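Glucose-6-phosphate dehydrogenase (Trypanosoma cruzi, PDB 5AQ1) catalyses the oxidation of glucose 6-phosphate with reduction of NADP+ to NADPH, the first step of the pentose phosphate pathway. Local coordinates at residues N67-A72 and A122-R127; Y259-G264 and S334-S339; H273-L278 and D464-I469. One frame throughout, in Å; residues are numbered along the deposited sequence.

Interaction 1: residues N67-A72 and A122-R127; sequences NILGYA and ARLNER. With NDP (NADPH dihydro-nicotinamide-adenine-dinucleotide phosphate), chain G.
Leu124 of helix 118-134 sets its two methyls against Leu69 and Tyr71 of strand 67-72, and these three residues supply about 180 of the 228 Å² buried between the segments. The closest approach is methyl to methyl, Leu69 CD2 to Leu124 CD1 at 3.6 Å. The same Leu124 CD1 lies 3.9 Å from Tyr71 CD2, while Leu124 CD2 sits over one face of the tyrosine ring, so one leucine serves two strand residues. Leu69 and Tyr71 are two positions apart and therefore project from the same side of the strand. Each has CG anti to its main-chain N (chi1 171° and -176°), which extends both side chains outward to meet the helix. The Tyr71 hydroxyl takes no part in this meeting; it is hydrogen-bonded to Ser114 O.

The axes of segments 67-72 and 122-127 approach to 11.0 Å and run nearly antiparallel, at 165°. This is the helix-on-sheet layer of a Rossmann-type dinucleotide-binding domain: strand 67-72 lies between strands 108-112 and 33-38 of a parallel sheet, and helix 118-134 belongs to the long crossover from strand 108-112 to strand 143-148. Leu124 also touches Val36 on strand 33-38, which shows that the helix spans more than one strand.

One turn further along the helix, Arg127 adds an aliphatic border: its CG is 3.8 Å from Leu69 CD2, and the chain then bends at chi2 and chi3. No hydrogen bond joins the segments, and none of the three main residues is exposed. On the same segment as Leu69 and Tyr71, Ala72 approaches the 2'-phosphate of NADPH, with Ala72 CB 3.5 Å from O2X of the cofactor.

Interaction 2: residues Y259-G264 and S334-S339; sequences YFDSIG and SVPKGS
The carboxylate of Asp261 reaches across to Ser339, the last residue of a type I beta turn that runs from Pro336 to Ser339. Asp261 itself comes from a short piece with helical backbone angles, just ahead of helix 264-282, so the contact joins two loops of the C-terminal domain near the surface. Having CG anti to the main-chain N (chi1 -168°) carries the carboxylate toward the other loop, where its two oxygens find different neighbours. OD1 accepts a hydrogen bond from the Ser339 hydroxyl; the modelled Asp261 OD1 to Ser339 OG separation of 2.4 Å is too short to trust at this resolution, though the pairing is plausible. OD2 lies against the CD end of the Pro336 ring, Asp261 OD2 being 3.3 Å from Pro336 CD, and the two side chains approach from opposite directions. Val335 stands farther off, its CB 4.1 Å from Asp261 OD1.

Within segment 259-264, Phe260 O accepts from both Ile263 N and Gly264 N. Both ends of the polar link have further partners. Tyr329 OH is also hydrogen-bonded to Asp261 OD1. On the far side, Ser339 OG is bonded to Cys341 N, two residues on, as in an ST turn.

Interaction 3: residues H273-L278 and D464-I469; sequences HLTQIL and DAAWRI. With BG6 (6-O-phosphono-beta-D-glucopyranose), chain F.
Apolar contact between helices 264-282 and 460-479 centres on the methyl Thr275 CG2, which lies 4.1 Å from Ala466 CB and 4.4 Å from Ile469 CD1; both partners are on one side of their helix, three residues apart. The Thr275 side chain is turned so that CG2 is anti to the main-chain N, with OG1 beside that N (chi1 -59°), and this puts the methyl at the facing helix. Small side chains let the backbones come close: the Thr275 and Ala466 CA atoms are 6.9 Å apart. Only 96 Å² is buried between the segments.

Polar links accompany this apolar point. Thr275 OG1 is hydrogen-bonded to Ile270 O, five residues earlier in its own helix, and to Tyr470 OH, which belongs to the opposing helix. Gln276 NE2 adds another tie between the helices through Glu462 OE2. Away from the interface, within helix 460-479, Arg468 NE meets Asp464 OD2 at 2.9 Å in a salt bridge on the syn side of the carboxylate, 29° out of its plane.

The third kind is ligand binding. His273 NE2 and the substrate hydroxyl O1 are 2.8 Å apart in a hydrogen bond of 163°, with O1 in the plane of the imidazole at its edge. O1 is carried by C1, the carbon oxidised in this reaction. Asp210 OD1 is bonded to His273 ND1 and would fix the ring's rotation, while the Tyr212 ring stacks on it.

Helix 264-282 meets helix 460-479 through Thr275 and rests on strand 240-248 of the large mixed sheet through Leu274, Ile277 and Leu278; helix 460-479 also meets helix 187-197 through Trp467 and Arg468.

Overall arrangement
Interaction 1 lies in the NAD-binding domain and closes before the other two open; its centre is 36 Å from that of interaction 2 and 35 Å from that of interaction 3. Interactions 2 and 3 belong to the C-terminal domain, with centres 23 Å apart and nearest atoms about 7 Å apart. Their segments alternate along the chain: 259-264, 273-278, 334-339, 464-469. Residues 259-264 lead into helix 264-282, which carries 273-278, so the two contacts are joined through one helix. The ligands relate all three: NADPH touches Ala72 in interaction 1 and Tyr259 at the start of segment 259-264, whereas glucose 6-phosphate binds His273 in interaction 3.

Interaction 1: residues N67-A72 and A122-R127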
loop_
_atom_site.group_PDB
_atom_site.type_symbol
_atom_site.label_atom_id
_atom_site.label_comp_id
_atom_site.label_asym_id
_atom_site.label_seq_id
_atom_site.Cartn_x
_atom_site.Cartn_y
_atom_site.Cartn_z
ATOM N N ASN B 67 23.660 48.639 5.819
ATOM C CA ASN B 67 23.195 49.869 5.194
ATOM C C ASN B 67 21.962 49.613 4.348
ATOM O O ASN B 67 21.986 48.786 3.442
ATOM C CB ASN B 67 24.299 50.471 4.336
ATOM C CG ASN B 67 25.314 51.236 5.157
ATOM O OD1 ASN B 67 26.466 50.831 5.272
ATOM N ND2 ASN B 67 24.883 52.349 5.743
ATOM N N ILE B 68 20.885 50.325 4.660
ATOM C CA ILE B 68 19.641 50.222 3.916
ATOM C C ILE B 68 19.451 51.535 3.174
ATOM O O ILE B 68 19.357 52.597 3.793
ATOM C CB ILE B 68 18.451 49.941 4.854
ATOM C CG1 ILE B 68 18.679 48.625 5.605
ATOM C CG2 ILE B 68 17.147 49.877 4.067
ATOM C CD1 ILE B 68 17.817 48.458 6.835
ATOM N N LEU B 69 19.401 51.455 1.848
ATOM C CA LEU B 69 19.332 52.639 0.996
ATOM C C LEU B 69 18.042 52.650 0.182
ATOM O O LEU B 69 17.827 51.790 -0.669
ATOM C CB LEU B 69 20.555 52.678 0.074
ATOM C CG LEU B 69 20.630 53.700 -1.069
ATOM C CD1 LEU B 69 20.555 55.126 -0.549
ATOM C CD2 LEU B 69 21.899 53.494 -1.886
ATOM N N GLY B 70 17.182 53.624 0.463
ATOM C CA GLY B 70 15.979 53.836 -0.327
ATOM C C GLY B 70 16.319 54.570 -1.607
ATOM O O GLY B 70 17.182 55.449 -1.609
ATOM N N TYR B 71 15.636 54.212 -2.691
ATOM C CA TYR B 71 15.860 54.829 -3.997
ATOM C C TYR B 71 14.543 54.991 -4.750
ATOM O O TYR B 71 13.826 54.020 -4.964
ATOM C CB TYR B 71 16.829 53.974 -4.812
ATOM C CG TYR B 71 17.208 54.566 -6.152
ATOM C CD1 TYR B 71 16.409 54.362 -7.276
ATOM C CD2 TYR B 71 18.371 55.319 -6.300
ATOM C CE1 TYR B 71 16.753 54.901 -8.502
ATOM C CE2 TYR B 71 18.723 55.856 -7.524
ATOM C CZ TYR B 71 17.911 55.644 -8.620
ATOM O OH TYR B 71 18.253 56.173 -9.841
ATOM N N ALA B 72 14.232 56.222 -5.146
ATOM C CA ALA B 72 13.027 56.513 -5.926
ATOM C C ALA B 72 13.095 57.916 -6.535
ATOM O O ALA B 72 13.995 58.692 -6.219
ATOM C CB ALA B 72 11.782 56.369 -5.060
ATOM N N ALA B 122 24.805 55.220 -12.008
ATOM C CA ALA B 122 26.183 55.532 -11.644
ATOM C C ALA B 122 26.230 56.219 -10.276
ATOM O O ALA B 122 27.082 55.897 -9.449
ATOM C CB ALA B 122 26.829 56.415 -12.702
ATOM N N ARG B 123 25.320 57.166 -10.048
ATOM C CA ARG B 123 25.192 57.817 -8.741
ATOM C C ARG B 123 24.867 56.799 -7.652
ATOM O O ARG B 123 25.442 56.847 -6.561
ATOM C CB ARG B 123 24.114 58.907 -8.766
ATOM C CG ARG B 123 24.537 60.187 -9.466
ATOM C CD ARG B 123 23.377 61.154 -9.668
ATOM N NE ARG B 123 22.714 61.511 -8.410
ATOM C CZ ARG B 123 21.476 61.156 -8.050
ATOM N NH1 ARG B 123 20.699 60.420 -8.846
ATOM N NH2 ARG B 123 21.000 61.549 -6.874
ATOM N N LEU B 124 23.939 55.891 -7.954
ATOM C CA LEU B 124 23.554 54.819 -7.028
ATOM C C LEU B 124 24.758 53.961 -6.648
ATOM O O LEU B 124 24.989 53.689 -5.469
ATOM C CB LEU B 124 22.462 53.940 -7.650
ATOM C CG LEU B 124 21.991 52.701 -6.870
ATOM C CD1 LEU B 124 21.501 53.061 -5.476
ATOM C CD2 LEU B 124 20.902 51.969 -7.640
ATOM N N ASN B 125 25.519 53.545 -7.658
ATOM C CA ASN B 125 26.732 52.762 -7.447
ATOM C C ASN B 125 27.711 53.459 -6.500
ATOM O O ASN B 125 28.277 52.832 -5.603
ATOM C CB ASN B 125 27.409 52.492 -8.790
ATOM C CG ASN B 125 28.615 51.581 -8.667
ATOM O OD1 ASN B 125 28.481 50.396 -8.383
ATOM N ND2 ASN B 125 29.802 52.131 -8.890
ATOM N N GLU B 126 27.899 54.757 -6.711
ATOM C CA GLU B 126 28.842 55.555 -5.921
ATOM C C GLU B 126 28.403 55.700 -4.473
ATOM O O GLU B 126 29.233 55.695 -3.562
ATOM C CB GLU B 126 29.011 56.942 -6.541
ATOM C CG GLU B 126 29.759 56.913 -7.859
ATOM C CD GLU B 126 29.608 58.189 -8.657
ATOM O OE1 GLU B 126 29.339 59.263 -8.073
ATOM O OE2 GLU B 126 29.750 58.106 -9.894
ATOM N N ARG B 127 27.100 55.854 -4.273
ATOM C CA ARG B 127 26.537 55.935 -2.939
ATOM C C ARG B 127 26.745 54.613 -2.201
ATOM O O ARG B 127 27.065 54.602 -1.010
ATOM C CB ARG B 127 25.053 56.274 -3.023
ATOM C CG ARG B 127 24.366 56.433 -1.680
ATOM C CD ARG B 127 24.992 57.537 -0.835
ATOM N NE ARG B 127 23.985 58.160 0.022
ATOM C CZ ARG B 127 23.146 59.120 -0.368
ATOM N NH1 ARG B 127 23.184 59.604 -1.611
ATOM N NH2 ARG B 127 22.258 59.606 0.493
HETATM P PA NDP G . 3.261 51.457 -6.187
HETATM O O1A NDP G . 2.153 51.759 -7.169
HETATM O O2A NDP G . 3.124 51.903 -4.742
HETATM O O5B NDP G . 4.619 52.024 -6.829
HETATM C C5B NDP G . 5.850 51.869 -6.131
HETATM C C4B NDP G . 6.740 53.087 -6.340
HETATM O O4B NDP G . 7.201 53.075 -7.694
HETATM C C3B NDP G . 6.048 54.431 -6.120
HETATM O O3B NDP G . 6.250 54.962 -4.807
HETATM C C2B NDP G . 6.678 55.324 -7.163
HETATM O O2B NDP G . 7.822 55.971 -6.613
HETATM C C1B NDP G . 7.118 54.382 -8.270
HETATM N N9A NDP G . 6.150 54.436 -9.396
HETATM C C8A NDP G . 4.805 54.299 -9.330
HETATM N N7A NDP G . 4.247 54.415 -10.562
HETATM C C5A NDP G . 5.246 54.631 -11.436
HETATM C C6A NDP G . 5.367 54.842 -12.895
HETATM N N6A NDP G . 4.261 54.842 -13.678
HETATM N N1A NDP G . 6.609 55.030 -13.413
HETATM C C2A NDP G . 7.717 55.032 -12.643
HETATM N N3A NDP G . 7.673 54.845 -11.309
HETATM C C4A NDP G . 6.497 54.645 -10.664
HETATM O O3 NDP G . 3.603 49.882 -6.241
HETATM P PN NDP G . 3.471 48.905 -4.965
HETATM O O1N NDP G . 4.418 49.330 -3.870
HETATM O O2N NDP G . 2.000 48.735 -4.655
HETATM O O5D NDP G . 4.021 47.524 -5.578
HETATM C C5D NDP G . 5.382 47.365 -5.977
HETATM C C4D NDP G . 5.543 46.030 -6.695
HETATM O O4D NDP G . 5.185 44.955 -5.820
HETATM C C3D NDP G . 4.625 45.936 -7.902
HETATM O O3D NDP G . 5.303 45.299 -8.990
HETATM C C2D NDP G . 3.459 45.092 -7.429
HETATM O O2D NDP G . 2.839 44.378 -8.510
HETATM C C1D NDP G . 4.105 44.193 -6.376
HETATM N N1N NDP G . 3.132 43.750 -5.365
HETATM C C2N NDP G . 2.770 44.564 -4.360
HETATM C C3N NDP G . 1.844 44.173 -3.396
HETATM C C7N NDP G . 1.461 45.102 -2.279
HETATM O O7N NDP G . 1.213 44.624 -1.183
HETATM N N7N NDP G . 1.387 46.420 -2.488
HETATM C C4N NDP G . 1.210 42.804 -3.446
HETATM C C5N NDP G . 1.686 42.023 -4.583
HETATM C C6N NDP G . 2.618 42.520 -5.483
HETATM P P2B NDP G . 8.434 57.337 -7.206
HETATM O O1X NDP G . 7.313 58.004 -7.967
HETATM O O2X NDP G . 8.834 58.064 -5.943
HETATM O O3X NDP G . 9.582 56.893 -8.084
#

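Interaction 2: residues Y259-G264 and S334-S339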
loop_
_atom_site.group_PDB
_atom_site.type_symbol
_atom_site.label_atom_id
_atom_site.label_comp_id
_atom_site.label_asym_id
_atom_site.label_seq_id
_atom_site.Cartn_x
_atom_site.Cartn_y
_atom_site.Cartn_z
ATOM N N TYR B 259 -6.687 48.662 -11.350
ATOM C CA TYR B 259 -5.492 47.861 -11.614
ATOM C C TYR B 259 -5.829 46.373 -11.714
ATOM O O TYR B 259 -5.198 45.630 -12.471
ATOM C CB TYR B 259 -4.462 48.089 -10.505
ATOM C CG TYR B 259 -3.188 47.288 -10.658
ATOM C CD1 TYR B 259 -2.368 47.452 -11.774
ATOM C CD2 TYR B 259 -2.796 46.374 -9.680
ATOM C CE1 TYR B 259 -1.197 46.724 -11.918
ATOM C CE2 TYR B 259 -1.625 45.642 -9.813
ATOM C CZ TYR B 259 -0.826 45.820 -10.931
ATOM O OH TYR B 259 0.340 45.096 -11.066
ATOM N N PHE B 260 -6.828 45.951 -10.946
ATOM C CA PHE B 260 -7.246 44.554 -10.896
ATOM C C PHE B 260 -7.960 44.092 -12.173
ATOM O O PHE B 260 -7.887 42.915 -12.530
ATOM C CB PHE B 260 -8.155 44.342 -9.681
ATOM C CG PHE B 260 -8.481 42.905 -9.406
ATOM C CD1 PHE B 260 -7.650 42.129 -8.608
ATOM C CD2 PHE B 260 -9.629 42.326 -9.935
ATOM C CE1 PHE B 260 -7.952 40.801 -8.351
ATOM C CE2 PHE B 260 -9.936 41.000 -9.680
ATOM C CZ PHE B 260 -9.097 40.236 -8.888
ATOM N N ASP B 261 -8.632 45.011 -12.864
ATOM C CA ASP B 261 -9.483 44.651 -14.005
ATOM C C ASP B 261 -8.754 43.910 -15.126
ATOM O O ASP B 261 -9.306 42.984 -15.725
ATOM C CB ASP B 261 -10.162 45.891 -14.584
ATOM C CG ASP B 261 -11.267 45.542 -15.559
ATOM O OD1 ASP B 261 -12.253 44.908 -15.129
ATOM O OD2 ASP B 261 -11.147 45.900 -16.751
ATOM N N SER B 262 -7.524 44.325 -15.410
ATOM C CA SER B 262 -6.725 43.684 -16.447
ATOM C C SER B 262 -6.046 42.407 -15.951
ATOM O O SER B 262 -5.476 41.672 -16.749
ATOM C CB SER B 262 -5.670 44.657 -16.978
ATOM O OG SER B 262 -4.813 45.099 -15.936
ATOM N N ILE B 263 -6.111 42.145 -14.645
ATOM C CA ILE B 263 -5.425 41.006 -14.038
ATOM C C ILE B 263 -6.398 39.863 -13.733
ATOM O O ILE B 263 -6.257 38.765 -14.279
ATOM C CB ILE B 263 -4.672 41.434 -12.756
ATOM C CG1 ILE B 263 -3.652 42.524 -13.094
ATOM C CG2 ILE B 263 -3.947 40.254 -12.121
ATOM C CD1 ILE B 263 -3.036 43.199 -11.888
ATOM N N GLY B 264 -7.374 40.117 -12.863
ATOM C CA GLY B 264 -8.347 39.093 -12.469
ATOM C C GLY B 264 -7.823 38.178 -11.377
ATOM O O GLY B 264 -6.628 38.157 -11.090
ATOM N N SER B 334 -13.161 53.043 -12.058
ATOM C CA SER B 334 -12.001 52.697 -12.882
ATOM C C SER B 334 -12.142 51.417 -13.721
ATOM O O SER B 334 -11.201 51.052 -14.427
ATOM C CB SER B 334 -10.768 52.566 -11.993
ATOM O OG SER B 334 -10.596 53.717 -11.189
ATOM N N VAL B 335 -13.287 50.735 -13.650
ATOM C CA VAL B 335 -13.493 49.512 -14.439
ATOM C C VAL B 335 -14.495 49.758 -15.577
ATOM O O VAL B 335 -15.538 50.373 -15.352
ATOM C CB VAL B 335 -13.935 48.303 -13.564
ATOM C CG1 VAL B 335 -13.154 48.272 -12.259
ATOM C CG2 VAL B 335 -15.431 48.308 -13.280
ATOM N N PRO B 336 -14.179 49.289 -16.805
ATOM C CA PRO B 336 -15.135 49.398 -17.913
ATOM C C PRO B 336 -16.443 48.689 -17.599
ATOM O O PRO B 336 -16.476 47.788 -16.762
ATOM C CB PRO B 336 -14.421 48.708 -19.079
ATOM C CG PRO B 336 -12.977 48.788 -18.744
ATOM C CD PRO B 336 -12.899 48.708 -17.249
ATOM N N LYS B 337 -17.505 49.086 -18.282
ATOM C CA LYS B 337 -18.852 48.700 -17.874
ATOM C C LYS B 337 -19.206 47.250 -18.210
ATOM O O LYS B 337 -20.017 46.637 -17.507
ATOM C CB LYS B 337 -19.877 49.658 -18.487
ATOM C CG LYS B 337 -20.841 50.231 -17.469
ATOM C CD LYS B 337 -21.465 51.514 -17.971
ATOM C CE LYS B 337 -22.200 52.217 -16.851
ATOM N NZ LYS B 337 -23.212 53.144 -17.406
ATOM N N GLY B 338 -18.599 46.703 -19.263
ATOM C CA GLY B 338 -18.853 45.319 -19.673
ATOM C C GLY B 338 -17.703 44.380 -19.357
ATOM O O GLY B 338 -17.396 43.482 -20.146
ATOM N N SER B 339 -17.080 44.573 -18.198
ATOM C CA SER B 339 -15.898 43.807 -17.819
ATOM C C SER B 339 -16.250 42.356 -17.506
ATOM O O SER B 339 -17.231 42.093 -16.809
ATOM C CB SER B 339 -15.225 44.445 -16.601
ATOM O OG SER B 339 -14.079 43.715 -16.209
#

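Interaction 3: residues H273-L278 and D464-I469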
loop_
_atom_site.group_PDB
_atom_site.type_symbol
_atom_site.label_atom_id
_atom_site.label_comp_id
_atom_site.label_asym_id
_atom_site.label_seq_id
_atom_site.Cartn_x
_atom_site.Cartn_y
_atom_site.Cartn_z
ATOM N N HIS B 273 0.160 32.096 -5.955
ATOM C CA HIS B 273 0.106 31.672 -4.555
ATOM C C HIS B 273 -0.404 30.241 -4.394
ATOM O O HIS B 273 0.233 29.416 -3.739
ATOM C CB HIS B 273 -0.785 32.609 -3.734
ATOM C CG HIS B 273 -0.319 34.031 -3.713
ATOM N ND1 HIS B 273 0.993 34.382 -3.477
ATOM C CD2 HIS B 273 -0.996 35.192 -3.874
ATOM C CE1 HIS B 273 1.106 35.698 -3.502
ATOM N NE2 HIS B 273 -0.087 36.213 -3.741
ATOM N N LEU B 274 -1.555 29.953 -4.992
ATOM C CA LEU B 274 -2.210 28.661 -4.806
ATOM C C LEU B 274 -1.566 27.552 -5.642
ATOM O O LEU B 274 -1.603 26.382 -5.250
ATOM C CB LEU B 274 -3.708 28.767 -5.105
ATOM C CG LEU B 274 -4.479 29.861 -4.350
ATOM C CD1 LEU B 274 -5.979 29.635 -4.494
ATOM C CD2 LEU B 274 -4.101 29.934 -2.877
ATOM N N THR B 275 -0.978 27.914 -6.778
ATOM C CA THR B 275 -0.216 26.961 -7.581
ATOM C C THR B 275 1.085 26.574 -6.874
ATOM O O THR B 275 1.532 25.435 -6.970
ATOM C CB THR B 275 0.085 27.524 -8.983
ATOM O OG1 THR B 275 -1.147 27.828 -9.644
ATOM C CG2 THR B 275 0.872 26.517 -9.829
ATOM N N GLN B 276 1.693 27.521 -6.164
ATOM C CA GLN B 276 2.861 27.222 -5.331
ATOM C C GLN B 276 2.501 26.194 -4.262
ATOM O O GLN B 276 3.207 25.201 -4.074
ATOM C CB GLN B 276 3.399 28.493 -4.667
ATOM C CG GLN B 276 4.308 29.324 -5.555
ATOM C CD GLN B 276 5.624 28.638 -5.856
ATOM O OE1 GLN B 276 6.048 27.729 -5.138
ATOM N NE2 GLN B 276 6.285 29.073 -6.922
ATOM N N ILE B 277 1.396 26.447 -3.567
ATOM C CA ILE B 277 0.880 25.508 -2.574
ATOM C C ILE B 277 0.571 24.163 -3.234
ATOM O O ILE B 277 0.929 23.115 -2.701
ATOM C CB ILE B 277 -0.368 26.073 -1.856
ATOM C CG1 ILE B 277 0.049 27.206 -0.913
ATOM C CG2 ILE B 277 -1.086 24.988 -1.068
ATOM C CD1 ILE B 277 -1.092 28.082 -0.451
ATOM N N LEU B 278 -0.076 24.202 -4.396
ATOM C CA LEU B 278 -0.381 22.984 -5.149
ATOM C C LEU B 278 0.872 22.151 -5.392
ATOM O O LEU B 278 0.865 20.937 -5.178
ATOM C CB LEU B 278 -1.039 23.321 -6.491
ATOM C CG LEU B 278 -1.276 22.155 -7.455
ATOM C CD1 LEU B 278 -2.191 21.106 -6.838
ATOM C CD2 LEU B 278 -1.857 22.666 -8.762
ATOM N N ASP B 464 7.217 29.362 -15.805
ATOM C CA ASP B 464 6.702 28.924 -17.109
ATOM C C ASP B 464 5.679 27.788 -16.984
ATOM O O ASP B 464 4.654 27.796 -17.663
ATOM C CB ASP B 464 7.860 28.470 -18.011
ATOM C CG ASP B 464 7.385 27.958 -19.370
ATOM O OD1 ASP B 464 6.979 28.780 -20.212
ATOM O OD2 ASP B 464 7.423 26.732 -19.602
ATOM N N ALA B 465 5.972 26.810 -16.131
ATOM C CA ALA B 465 5.075 25.676 -15.914
ATOM C C ALA B 465 3.725 26.127 -15.359
ATOM O O ALA B 465 2.679 25.594 -15.742
ATOM C CB ALA B 465 5.719 24.666 -14.980
ATOM N N ALA B 466 3.751 27.120 -14.472
ATOM C CA ALA B 466 2.528 27.659 -13.883
ATOM C C ALA B 466 1.663 28.372 -14.922
ATOM O O ALA B 466 0.452 28.166 -14.961
ATOM C CB ALA B 466 2.855 28.595 -12.732
ATOM N N TRP B 467 2.278 29.197 -15.771
ATOM C CA TRP B 467 1.526 29.922 -16.799
ATOM C C TRP B 467 0.861 28.994 -17.814
ATOM O O TRP B 467 -0.225 29.290 -18.310
ATOM C CB TRP B 467 2.414 30.935 -17.530
ATOM C CG TRP B 467 2.572 32.228 -16.788
ATOM C CD1 TRP B 467 3.736 32.783 -16.346
ATOM C CD2 TRP B 467 1.526 33.123 -16.395
ATOM N NE1 TRP B 467 3.482 33.968 -15.704
ATOM C CE2 TRP B 467 2.133 34.202 -15.720
ATOM C CE3 TRP B 467 0.134 33.117 -16.545
ATOM C CZ2 TRP B 467 1.399 35.266 -15.197
ATOM C CZ3 TRP B 467 -0.595 34.173 -16.028
ATOM C CH2 TRP B 467 0.040 35.235 -15.361
ATOM N N ARG B 468 1.510 27.876 -18.118
ATOM C CA ARG B 468 0.973 26.922 -19.083
ATOM C C ARG B 468 -0.307 26.248 -18.587
ATOM O O ARG B 468 -1.156 25.852 -19.384
ATOM C CB ARG B 468 2.034 25.883 -19.458
ATOM C CG ARG B 468 3.074 26.447 -20.412
ATOM C CD ARG B 468 4.260 25.522 -20.610
ATOM N NE ARG B 468 5.286 26.178 -21.421
ATOM C CZ ARG B 468 5.373 26.109 -22.748
ATOM N NH1 ARG B 468 4.520 25.380 -23.464
ATOM N NH2 ARG B 468 6.345 26.768 -23.364
ATOM N N ILE B 469 -0.449 26.141 -17.271
ATOM C CA ILE B 469 -1.645 25.560 -16.678
ATOM C C ILE B 469 -2.886 26.411 -16.953
ATOM O O ILE B 469 -3.954 25.868 -17.266
ATOM C CB ILE B 469 -1.465 25.354 -15.157
ATOM C CG1 ILE B 469 -0.422 24.260 -14.907
ATOM C CG2 ILE B 469 -2.786 24.986 -14.491
ATOM C CD1 ILE B 469 0.130 24.227 -13.496
HETATM C C1 BG6 F . -1.229 39.753 -3.209
HETATM C C2 BG6 F . -2.378 39.922 -4.201
HETATM O O1 BG6 F . -0.138 39.057 -3.825
HETATM O O5 BG6 F . -1.679 39.007 -2.074
HETATM C C3 BG6 F . -3.548 40.603 -3.511
HETATM O O2 BG6 F . -1.954 40.693 -5.330
HETATM C C4 BG6 F . -3.942 39.775 -2.298
HETATM O O3 BG6 F . -4.670 40.742 -4.389
HETATM C C5 BG6 F . -2.746 39.643 -1.364
HETATM O O4 BG6 F . -5.043 40.397 -1.634
HETATM C C6 BG6 F . -3.104 38.845 -0.113
HETATM O O6 BG6 F . -1.934 38.566 0.657
HETATM P P BG6 F . -2.073 38.048 2.173
HETATM O O1P BG6 F . -2.961 36.828 2.083
HETATM O O2P BG6 F . -0.667 37.720 2.590
HETATM O O3P BG6 F . -2.688 39.225 2.892
#